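Local coordinates for protein beta-1,4-mannanase (Caldicellulosiruptor saccharolyticus, PDB 1PMH) that binds mannan-type polysaccharides through a non-catalytic carbohydrate-binding module of family 27, probably holding the mannanase it belongs to on its substrate, at residues L27-K32 with V52-N57; S84-M89 with R179-D184; G102-V107 with S118-T123. One frame throughout, in Å; residues are numbered along the deposited sequence.

Contact 1. Residues L27-K32 with V52-N57; sequences LKCIKK and VEFNPN. With EDO (1,2-ethanediol), chain D.
Cys29 and Phe54 meet through sulfur and ring edge: SG lies 3.7 Å from CE1 of Phe54 and 80° off the ring normal, so the thiol sits beside the ring and not over it. The Cys29 torsion that accounts for this is chi1 63°, which tucks SG between the backbone N and the carbonyl carbon and turns it to the ring rim. One face of the same ring is packed by CG2 of Val52. Cys29, the third residue of a type II' turn from Leu27 to Ile30, supplies the main polar link, its O accepting from Glu53 N at 3.0 Å with a nearly straight N-H (160°). Next, Ile30 pairs with Val52 in an antiparallel non-hydrogen-bonded bridge, and their CG1 atoms approach to 4.1 Å on the face turned to Leu65 of strand 61-68. Lys31 then bends at its second torsion and crosses the Glu53 side chain at about a right angle, CG lying 3.8 Å from OE2 of Glu53. Its ammonium turns back to Lys28 O, NZ standing 3.0 Å from that oxygen and above the carbonyl plane, and also donates to O1 of a 1,2-ethanediol. A classic beta bulge places both Lys31 and Lys32 opposite Asp51. With an alanine at Glu53, the methylenes of Lys31 would probably lose the flank they cross, and Lys170 its weak, long-range ion-pair mate. Although Lys31 and Glu53 carry opposite charges, NZ and OE1 stand 5.1 Å apart; this end of the hairpin is therefore joined by one backbone bond and by sulfur, ring and aliphatic packing, with the nearby charges contributing at most a diffuse attraction.

Contact 2. Residues S84-M89 with R179-D184; sequences SVEFEM and RIRPED
OE2 of Glu86 is gripped twice, by NH2 of Arg179 at 3.0 Å from well above the carboxylate plane and by a hydrogen bond from His141 of strand 135-145. The other oxygen, OE1, receives NH1 of Arg181 at 2.7 Å, on the syn side and somewhat out of the carboxylate plane. Both guanidinium groups are steeply turned against the carboxylate, by 76° for Arg179 and 73° for Arg181, which rules out a flat, two-pronged pairing. Glu86 reaches this position with CG anti to its backbone N (chi1 -172°) and the chain extended beyond. The two guanidinium groups lie over each other, NE of Arg181 standing 3.6 Å above the plane of Arg179; on the opposite face of the Arg181 group rests CG of Glu183, whose OE1 adds a charge-only contact to NE. Beyond this network, Ser84 OG donates to Glu183 O at 2.7 Å, tying the residues that follow the strand back to the start of strand 84-92. Beneath the side chains runs an antiparallel ladder: Ser84 pairs with Arg181 and Glu86 with Arg179 as hydrogen-bonded pairs, the Glu86 N to Arg179 O bond measuring 2.9 Å. Between them Val85 and Ile180 form the non-hydrogen-bonded pair, with CG2 of Val85 4.2 Å from CG1 of Ile180. That face is the interior of the sandwich, where Val85 also touches Val107 of the second sheet. Strand 84-92 is thus bonded to the last strand of the jelly roll by backbone and charge together, and the shared carboxylate probably offsets the mutual repulsion of two stacked arginines.

Contact 3. Residues G102-V107 with S118-T123; sequences GFAYKV and SEFNIT. Unlike the reference sequence in segment 102-107: Ala104 (reference Pro). With BMA (beta-D-mannopyranose), chain B; BMA (beta-D-mannopyranose), chain C.
Lys106 and Ser118 meet through CG and CB, 3.8 Å apart, on the sheet face that carries the sugar. From there the extended Lys106 chain delivers NZ to two mannose units: it donates to O2 of the chain B unit at 2.8 Å and to O3 of the chain C unit at 2.9 Å, and also to O4 of the latter. Glu115 forms a salt bridge with the same ammonium, probably steadying it. The Phe120 ring lies obliquely to Ala104, its CD2 3.9 Å from CB, and its CE2 comes within 4.1 Å of C2 of the chain C mannose. On the other face, Tyr105 OH donates to the anti lone pair of Glu119 OE2 at 2.7 Å, the ring and carboxylate planes being 88° apart. Ile122 lays CB over the centre of the Phe103 ring, a CH-pi contact 8° off its normal. Backbone bonds of 3.0 Å between Tyr105 and Glu119, N to O both ways, hold Lys106 on the sugar side. A G1 bulge sets both Asn121 and Ile122 opposite Phe103. The hairpin therefore separates its chemistry by face: ammonium and Phe120 ring beside the sugar, Tyr-Glu hydrogen bond and Phe-Ile packing behind.

In the fold
Along the chain contact 1 closes first, and contact 3 is nested inside the loop that contact 2 closes. Contacts 1 and 2 share one antiparallel sheet, in which strands 47-53 and 172-181 are neighbours, yet their centres are about 26 Å apart on opposite sides of the chain's centre. Contact 3 belongs to the other sheet of the jelly-roll sandwich. Its centre lies about 14 Å from that of contact 1, reached through Phe54 against Phe103, and about 18 Å from that of contact 2, where Phe87 and Met89 pack on Tyr105, Phe103 and Val107. The interior thus ties the mannan-binding sheet to the sheet behind it.

Contact 1. Residues L27-K32 with V52-N57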
loop_
_atom_site.group_PDB
_atom_site.type_symbol
_atom_site.label_atom_id
_atom_site.label_comp_id
_atom_site.label_asym_id
_atom_site.label_seq_id
_atom_site.Cartn_x
_atom_site.Cartn_y
_atom_site.Cartn_z
ATOM N N LEU A 27 -3.737 -3.132 12.634
ATOM C CA LEU A 27 -2.789 -3.793 11.745
ATOM C C LEU A 27 -3.116 -5.265 11.536
ATOM O O LEU A 27 -2.996 -5.776 10.438
ATOM C CB LEU A 27 -1.346 -3.572 12.198
ATOM C CG LEU A 27 -0.824 -2.155 11.974
ATOM C CD1 LEU A 27 0.481 -1.929 12.711
ATOM C CD2 LEU A 27 -0.664 -1.800 10.520
ATOM N N LYS A 28 -3.392 -5.968 12.637
ATOM C CA LYS A 28 -3.907 -7.331 12.602
ATOM C C LYS A 28 -2.945 -8.269 11.882
ATOM O O LYS A 28 -1.918 -8.639 12.459
ATOM C CB LYS A 28 -5.362 -7.389 12.103
ATOM C CG LYS A 28 -6.367 -6.516 12.860
ATOM C CD LYS A 28 -6.743 -7.068 14.240
ATOM C CE LYS A 28 -8.142 -6.629 14.712
ATOM N NZ LYS A 28 -8.595 -5.189 14.558
ATOM N N CYS A 29 -3.249 -8.699 10.662
ATOM C CA CYS A 29 -2.366 -9.569 9.903
ATOM C C CYS A 29 -1.039 -8.942 9.577
ATOM O O CYS A 29 -0.055 -9.646 9.310
ATOM C CB CYS A 29 -3.030 -9.996 8.612
ATOM S SG CYS A 29 -3.396 -8.614 7.480
ATOM N N ILE A 30 -0.946 -7.620 9.617
ATOM C CA ILE A 30 0.319 -6.938 9.462
ATOM C C ILE A 30 0.996 -6.925 10.817
ATOM O O ILE A 30 0.532 -6.256 11.732
ATOM C CB ILE A 30 0.111 -5.510 8.915
ATOM C CG1 ILE A 30 -0.598 -5.501 7.572
ATOM C CG2 ILE A 30 1.486 -4.839 8.863
ATOM C CD1 ILE A 30 -1.215 -4.166 7.217
ATOM N N LYS A 31 2.089 -7.671 10.964
ATOM C CA LYS A 31 2.782 -7.856 12.240
ATOM C C LYS A 31 3.863 -6.823 12.541
ATOM O O LYS A 31 4.249 -6.682 13.687
ATOM C CB LYS A 31 3.418 -9.246 12.285
ATOM C CG LYS A 31 2.417 -10.342 12.087
ATOM C CD LYS A 31 1.194 -10.239 12.976
ATOM C CE LYS A 31 0.264 -11.371 12.805
ATOM N NZ LYS A 31 -0.935 -11.165 13.639
ATOM N N LYS A 32 4.386 -6.172 11.522
ATOM C CA LYS A 32 5.441 -5.179 11.689
ATOM C C LYS A 32 5.474 -4.303 10.478
ATOM O O LYS A 32 5.254 -4.761 9.361
ATOM C CB LYS A 32 6.813 -5.832 11.888
ATOM C CG LYS A 32 7.936 -4.881 12.288
ATOM C CD LYS A 32 9.238 -5.611 12.465
ATOM C CE LYS A 32 10.340 -4.595 12.570
ATOM N NZ LYS A 32 10.181 -3.789 13.810
ATOM N N VAL A 52 3.729 -9.654 7.061
ATOM C CA VAL A 52 2.355 -10.132 7.179
ATOM C C VAL A 52 2.361 -11.633 7.475
ATOM O O VAL A 52 3.294 -12.376 7.139
ATOM C CB VAL A 52 1.482 -9.797 5.950
ATOM C CG1 VAL A 52 1.616 -8.381 5.573
ATOM C CG2 VAL A 52 1.785 -10.685 4.768
ATOM N N GLU A 53 1.255 -12.048 8.076
ATOM C CA GLU A 53 0.918 -13.440 8.251
ATOM C C GLU A 53 -0.551 -13.646 7.953
ATOM O O GLU A 53 -1.394 -13.009 8.570
ATOM C CB GLU A 53 1.224 -13.911 9.676
ATOM C CG GLU A 53 2.632 -13.641 10.187
ATOM C CD GLU A 53 2.871 -14.187 11.575
ATOM O OE1 GLU A 53 2.053 -14.995 12.059
ATOM O OE2 GLU A 53 3.917 -13.831 12.158
ATOM N N PHE A 54 -0.841 -14.515 6.998
ATOM C CA PHE A 54 -2.215 -14.849 6.671
ATOM C C PHE A 54 -2.505 -16.268 7.133
ATOM O O PHE A 54 -1.627 -17.113 7.079
ATOM C CB PHE A 54 -2.506 -14.699 5.179
ATOM C CG PHE A 54 -2.300 -13.313 4.613
ATOM C CD1 PHE A 54 -2.756 -12.202 5.274
ATOM C CD2 PHE A 54 -1.687 -13.158 3.399
ATOM C CE1 PHE A 54 -2.635 -10.943 4.677
ATOM C CE2 PHE A 54 -1.562 -11.910 2.809
ATOM C CZ PHE A 54 -2.021 -10.816 3.470
ATOM N N ASN A 55 -3.759 -16.485 7.528
ATOM C CA ASN A 55 -4.240 -17.805 7.977
ATOM C C ASN A 55 -5.097 -18.443 6.881
ATOM O O ASN A 55 -6.074 -17.849 6.422
ATOM C CB ASN A 55 -5.093 -17.573 9.216
ATOM C CG ASN A 55 -5.455 -18.874 9.930
ATOM O OD1 ASN A 55 -5.762 -19.853 9.270
ATOM N ND2 ASN A 55 -5.343 -18.895 11.261
ATOM N N PRO A 56 -4.719 -19.644 6.443
ATOM C CA PRO A 56 -5.411 -20.212 5.277
ATOM C C PRO A 56 -6.891 -20.583 5.510
ATOM O O PRO A 56 -7.641 -20.794 4.570
ATOM C CB PRO A 56 -4.537 -21.442 4.969
ATOM C CG PRO A 56 -3.936 -21.806 6.288
ATOM C CD PRO A 56 -3.603 -20.489 6.932
ATOM N N ASN A 57 -7.296 -20.662 6.764
ATOM C CA ASN A 57 -8.679 -20.942 7.090
ATOM C C ASN A 57 -9.564 -19.711 7.103
ATOM O O ASN A 57 -10.772 -19.828 7.309
ATOM C CB ASN A 57 -8.737 -21.602 8.459
ATOM C CG ASN A 57 -7.992 -22.936 8.479
ATOM O OD1 ASN A 57 -8.202 -23.758 7.578
ATOM N ND2 ASN A 57 -7.089 -23.144 9.302
HETATM C C1 EDO D . -2.520 -13.115 11.882
HETATM O O1 EDO D . -3.212 -12.358 12.842
HETATM C C2 EDO D . -3.382 -12.938 10.659
HETATM O O2 EDO D . -3.423 -14.257 10.198
#

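Contact 2. Residues S84-M89 with R179-D184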
loop_
_atom_site.group_PDB
_atom_site.type_symbol
_atom_site.label_atom_id
_atom_site.label_comp_id
_atom_site.label_asym_id
_atom_site.label_seq_id
_atom_site.Cartn_x
_atom_site.Cartn_y
_atom_site.Cartn_z
ATOM N N SER A 84 -5.497 11.254 -8.827
ATOM C CA SER A 84 -5.179 9.852 -8.675
ATOM C C SER A 84 -4.308 9.606 -7.455
ATOM O O SER A 84 -3.601 10.491 -6.987
ATOM C CB SER A 84 -4.488 9.287 -9.937
ATOM O OG SER A 84 -3.220 9.847 -10.166
ATOM N N VAL A 85 -4.349 8.371 -6.988
ATOM C CA VAL A 85 -3.381 7.811 -6.018
ATOM C C VAL A 85 -2.706 6.629 -6.696
ATOM O O VAL A 85 -3.378 5.727 -7.154
ATOM C CB VAL A 85 -4.064 7.373 -4.705
ATOM C CG1 VAL A 85 -3.021 6.706 -3.799
ATOM C CG2 VAL A 85 -4.676 8.617 -4.020
ATOM N N GLU A 86 -1.391 6.689 -6.760
ATOM C CA GLU A 86 -0.568 5.700 -7.410
ATOM C C GLU A 86 0.317 5.011 -6.384
ATOM O O GLU A 86 0.676 5.609 -5.361
ATOM C CB GLU A 86 0.326 6.402 -8.437
ATOM C CG GLU A 86 1.101 5.466 -9.335
ATOM C CD GLU A 86 1.753 6.219 -10.460
ATOM O OE1 GLU A 86 1.110 7.193 -10.954
ATOM O OE2 GLU A 86 2.848 5.782 -10.893
ATOM N N PHE A 87 0.687 3.764 -6.603
ATOM C CA PHE A 87 1.553 3.030 -5.685
ATOM C C PHE A 87 2.212 1.879 -6.415
ATOM O O PHE A 87 1.728 1.433 -7.469
ATOM C CB PHE A 87 0.744 2.509 -4.492
ATOM C CG PHE A 87 -0.254 1.468 -4.896
ATOM C CD1 PHE A 87 0.122 0.121 -4.945
ATOM C CD2 PHE A 87 -1.504 1.831 -5.359
ATOM C CE1 PHE A 87 -0.719 -0.815 -5.467
ATOM C CE2 PHE A 87 -2.369 0.851 -5.877
ATOM C CZ PHE A 87 -1.973 -0.455 -5.905
ATOM N N GLU A 88 3.296 1.375 -5.810
ATOM C CA GLU A 88 3.936 0.138 -6.224
ATOM C C GLU A 88 3.961 -0.788 -5.016
ATOM O O GLU A 88 4.323 -0.388 -3.918
ATOM C CB GLU A 88 5.378 0.400 -6.712
ATOM C CG GLU A 88 5.464 1.302 -7.937
ATOM C CD GLU A 88 6.881 1.560 -8.426
ATOM O OE1 GLU A 88 7.499 0.589 -8.863
ATOM O OE2 GLU A 88 7.318 2.737 -8.452
HETATM N N MSE A 89 3.655 -2.045 -5.286
HETATM C CA MSE A 89 3.611 -3.098 -4.276
HETATM C C MSE A 89 4.452 -4.255 -4.752
HETATM O O MSE A 89 4.376 -4.627 -5.921
HETATM C CB MSE A 89 2.156 -3.481 -4.108
HETATM C CG MSE A 89 1.903 -4.526 -3.117
HETATM SE SE MSE A 89 0.018 -5.054 -3.122
HETATM C CE MSE A 89 -0.709 -3.555 -2.872
ATOM N N ARG A 179 1.993 7.940 -4.305
ATOM C CA ARG A 179 1.915 9.316 -4.756
ATOM C C ARG A 179 0.465 9.749 -4.883
ATOM O O ARG A 179 -0.380 9.024 -5.431
ATOM C CB ARG A 179 2.612 9.513 -6.111
ATOM C CG ARG A 179 4.097 9.196 -6.040
ATOM C CD ARG A 179 4.839 9.683 -7.235
ATOM N NE ARG A 179 4.520 8.794 -8.339
ATOM C CZ ARG A 179 4.961 9.018 -9.574
ATOM N NH1 ARG A 179 5.617 10.130 -9.864
ATOM N NH2 ARG A 179 4.671 8.143 -10.526
ATOM N N ILE A 180 0.156 10.959 -4.403
ATOM C CA ILE A 180 -1.136 11.617 -4.617
ATOM C C ILE A 180 -0.843 12.667 -5.677
ATOM O O ILE A 180 -0.024 13.569 -5.459
ATOM C CB ILE A 180 -1.670 12.185 -3.296
ATOM C CG1 ILE A 180 -1.781 11.099 -2.206
ATOM C CG2 ILE A 180 -2.960 12.990 -3.566
ATOM C CD1 ILE A 180 -2.085 11.742 -0.850
ATOM N N ARG A 181 -1.478 12.495 -6.843
ATOM C CA ARG A 181 -0.996 13.095 -8.083
ATOM C C ARG A 181 -2.097 13.893 -8.775
ATOM O O ARG A 181 -3.242 13.463 -8.776
ATOM C CB ARG A 181 -0.488 12.040 -9.077
ATOM C CG ARG A 181 0.586 11.126 -8.555
ATOM C CD ARG A 181 1.126 10.189 -9.615
ATOM N NE ARG A 181 2.034 10.907 -10.504
ATOM C CZ ARG A 181 2.392 10.547 -11.732
ATOM N NH1 ARG A 181 1.894 9.464 -12.278
ATOM N NH2 ARG A 181 3.175 11.342 -12.449
ATOM N N PRO A 182 -1.738 14.981 -9.437
ATOM C CA PRO A 182 -2.692 15.615 -10.372
ATOM C C PRO A 182 -2.990 14.812 -11.634
ATOM O O PRO A 182 -4.002 15.022 -12.330
ATOM C CB PRO A 182 -2.033 16.957 -10.681
ATOM C CG PRO A 182 -0.528 16.687 -10.528
ATOM C CD PRO A 182 -0.468 15.723 -9.358
ATOM N N GLU A 183 -2.115 13.864 -11.963
ATOM C CA GLU A 183 -2.304 13.059 -13.156
ATOM C C GLU A 183 -3.581 12.229 -13.106
ATOM O O GLU A 183 -3.898 11.635 -12.071
ATOM C CB GLU A 183 -1.085 12.147 -13.356
ATOM C CG GLU A 183 0.172 12.828 -13.866
ATOM C CD GLU A 183 0.910 13.724 -12.901
ATOM O OE1 GLU A 183 0.689 13.682 -11.676
ATOM O OE2 GLU A 183 1.705 14.529 -13.423
ATOM N N ASP A 184 -4.302 12.138 -14.225
ATOM C CA ASP A 184 -5.500 11.337 -14.295
ATOM C C ASP A 184 -5.148 9.868 -14.169
ATOM O O ASP A 184 -4.113 9.438 -14.636
ATOM C CB ASP A 184 -6.141 11.544 -15.679
ATOM C CG ASP A 184 -6.438 13.000 -16.000
ATOM O OD1 ASP A 184 -5.490 13.820 -16.181
ATOM O OD2 ASP A 184 -7.655 13.353 -16.019
#

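Contact 3. Residues G102-V107 with S118-T123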
loop_
_atom_site.group_PDB
_atom_site.type_symbol
_atom_site.label_atom_id
_atom_site.label_comp_id
_atom_site.label_asym_id
_atom_site.label_seq_id
_atom_site.Cartn_x
_atom_site.Cartn_y
_atom_site.Cartn_z
ATOM N N GLY A 102 -4.633 -16.435 -2.014
ATOM C CA GLY A 102 -4.193 -15.157 -2.539
ATOM C C GLY A 102 -4.624 -14.081 -1.582
ATOM O O GLY A 102 -4.986 -14.380 -0.462
ATOM N N PHE A 103 -4.491 -12.841 -1.979
ATOM C CA PHE A 103 -4.912 -11.760 -1.119
ATOM C C PHE A 103 -5.598 -10.674 -1.922
ATOM O O PHE A 103 -5.466 -10.575 -3.129
ATOM C CB PHE A 103 -3.755 -11.225 -0.250
ATOM C CG PHE A 103 -2.726 -10.382 -0.960
ATOM C CD1 PHE A 103 -2.864 -9.026 -1.030
ATOM C CD2 PHE A 103 -1.584 -10.951 -1.507
ATOM C CE1 PHE A 103 -1.949 -8.226 -1.653
ATOM C CE2 PHE A 103 -0.648 -10.153 -2.121
ATOM C CZ PHE A 103 -0.854 -8.791 -2.202
ATOM N N ALA A 104 -6.341 -9.860 -1.190
ATOM C CA ALA A 104 -7.008 -8.679 -1.717
ATOM C C ALA A 104 -6.369 -7.444 -1.106
ATOM O O ALA A 104 -5.812 -7.487 -0.010
ATOM C CB ALA A 104 -8.488 -8.741 -1.365
ATOM N N TYR A 105 -6.481 -6.328 -1.785
ATOM C CA TYR A 105 -6.110 -5.054 -1.227
ATOM C C TYR A 105 -7.097 -3.993 -1.667
ATOM O O TYR A 105 -7.788 -4.103 -2.691
ATOM C CB TYR A 105 -4.656 -4.655 -1.512
ATOM C CG TYR A 105 -4.454 -4.270 -2.949
ATOM C CD1 TYR A 105 -4.644 -2.974 -3.350
ATOM C CD2 TYR A 105 -4.106 -5.189 -3.921
ATOM C CE1 TYR A 105 -4.515 -2.592 -4.686
ATOM C CE2 TYR A 105 -3.951 -4.840 -5.245
ATOM C CZ TYR A 105 -4.219 -3.546 -5.640
ATOM O OH TYR A 105 -4.093 -3.132 -6.940
ATOM N N LYS A 106 -7.160 -2.942 -0.862
ATOM C CA LYS A 106 -7.945 -1.745 -1.149
ATOM C C LYS A 106 -7.103 -0.521 -0.836
ATOM O O LYS A 106 -6.309 -0.538 0.086
ATOM C CB LYS A 106 -9.237 -1.691 -0.355
ATOM C CG LYS A 106 -10.114 -2.913 -0.446
ATOM C CD LYS A 106 -11.485 -2.715 0.166
ATOM C CE LYS A 106 -12.435 -3.878 -0.118
ATOM N NZ LYS A 106 -13.783 -3.594 0.479
ATOM N N VAL A 107 -7.361 0.539 -1.602
ATOM C CA VAL A 107 -6.771 1.844 -1.375
ATOM C C VAL A 107 -7.927 2.800 -1.092
ATOM O O VAL A 107 -8.873 2.866 -1.897
ATOM C CB VAL A 107 -5.953 2.295 -2.582
ATOM C CG1 VAL A 107 -5.387 3.680 -2.350
ATOM C CG2 VAL A 107 -4.824 1.312 -2.866
ATOM N N SER A 118 -9.563 -1.360 -5.692
ATOM C CA SER A 118 -9.276 -2.619 -5.044
ATOM C C SER A 118 -8.999 -3.679 -6.068
ATOM O O SER A 118 -9.415 -3.553 -7.223
ATOM C CB SER A 118 -10.463 -3.038 -4.183
ATOM O OG SER A 118 -11.633 -3.153 -4.956
ATOM N N GLU A 119 -8.331 -4.737 -5.601
ATOM C CA GLU A 119 -8.210 -5.960 -6.359
ATOM C C GLU A 119 -8.322 -7.148 -5.426
ATOM O O GLU A 119 -7.921 -7.089 -4.270
ATOM C CB GLU A 119 -6.908 -6.085 -7.113
ATOM C CG GLU A 119 -6.667 -5.015 -8.163
ATOM C CD GLU A 119 -5.505 -5.439 -9.054
ATOM O OE1 GLU A 119 -5.773 -6.186 -10.048
ATOM O OE2 GLU A 119 -4.337 -5.067 -8.753
ATOM N N PHE A 120 -8.925 -8.192 -5.965
ATOM C CA PHE A 120 -9.141 -9.434 -5.258
ATOM C C PHE A 120 -8.331 -10.558 -5.879
ATOM O O PHE A 120 -7.995 -10.520 -7.044
ATOM C CB PHE A 120 -10.641 -9.808 -5.296
ATOM C CG PHE A 120 -11.490 -8.801 -4.602
ATOM C CD1 PHE A 120 -11.910 -7.633 -5.243
ATOM C CD2 PHE A 120 -11.905 -9.035 -3.320
ATOM C CE1 PHE A 120 -12.671 -6.726 -4.545
ATOM C CE2 PHE A 120 -12.678 -8.137 -2.645
ATOM C CZ PHE A 120 -13.032 -6.955 -3.232
ATOM N N ASN A 121 -8.051 -11.567 -5.060
ATOM C CA ASN A 121 -7.425 -12.805 -5.522
ATOM C C ASN A 121 -6.092 -12.591 -6.211
ATOM O O ASN A 121 -5.818 -13.201 -7.254
ATOM C CB ASN A 121 -8.393 -13.585 -6.406
ATOM C CG ASN A 121 -9.651 -13.932 -5.672
ATOM O OD1 ASN A 121 -10.709 -13.440 -6.012
ATOM N ND2 ASN A 121 -9.511 -14.692 -4.589
ATOM N N ILE A 122 -5.301 -11.706 -5.642
ATOM C CA ILE A 122 -3.940 -11.517 -6.128
ATOM C C ILE A 122 -3.107 -12.747 -5.767
ATOM O O ILE A 122 -3.062 -13.187 -4.609
ATOM C CB ILE A 122 -3.294 -10.266 -5.469
ATOM C CG1 ILE A 122 -4.070 -9.009 -5.837
ATOM C CG2 ILE A 122 -1.829 -10.117 -5.823
ATOM C CD1 ILE A 122 -4.087 -8.658 -7.313
ATOM N N THR A 123 -2.430 -13.262 -6.789
ATOM C CA THR A 123 -1.465 -14.335 -6.635
ATOM C C THR A 123 -0.150 -13.943 -7.314
ATOM O O THR A 123 -0.045 -12.857 -7.864
ATOM C CB THR A 123 -1.990 -15.642 -7.242
ATOM O OG1 THR A 123 -2.164 -15.447 -8.649
ATOM C CG2 THR A 123 -3.360 -16.011 -6.671
HETATM C C1 BMA B . -14.912 -5.163 3.380
HETATM C C2 BMA B . -13.734 -4.530 4.056
HETATM C C3 BMA B . -14.273 -3.603 5.141
HETATM C C4 BMA B . -15.301 -2.634 4.531
HETATM C C5 BMA B . -16.347 -3.371 3.721
HETATM C C6 BMA B . -17.239 -2.369 3.008
HETATM O O2 BMA B . -12.993 -3.786 3.115
HETATM O O3 BMA B . -13.165 -2.963 5.787
HETATM O O4 BMA B . -16.051 -2.051 5.561
HETATM O O5 BMA B . -15.742 -4.191 2.758
HETATM O O6 BMA B . -18.299 -3.066 2.453
HETATM C C1 BMA C . -15.648 -9.370 0.578
HETATM C C2 BMA C . -15.968 -8.129 -0.222
HETATM C C3 BMA C . -15.216 -6.960 0.398
HETATM C C4 BMA C . -15.387 -6.936 1.886
HETATM C C5 BMA C . -15.067 -8.283 2.550
HETATM C C6 BMA C . -15.292 -8.337 4.038
HETATM O O2 BMA C . -17.356 -7.867 -0.134
HETATM O O3 BMA C . -15.539 -5.725 -0.232
HETATM O O4 BMA C . -14.459 -5.980 2.340
HETATM O O5 BMA C . -15.873 -9.285 1.950
HETATM O O6 BMA C . -16.604 -7.936 4.366
#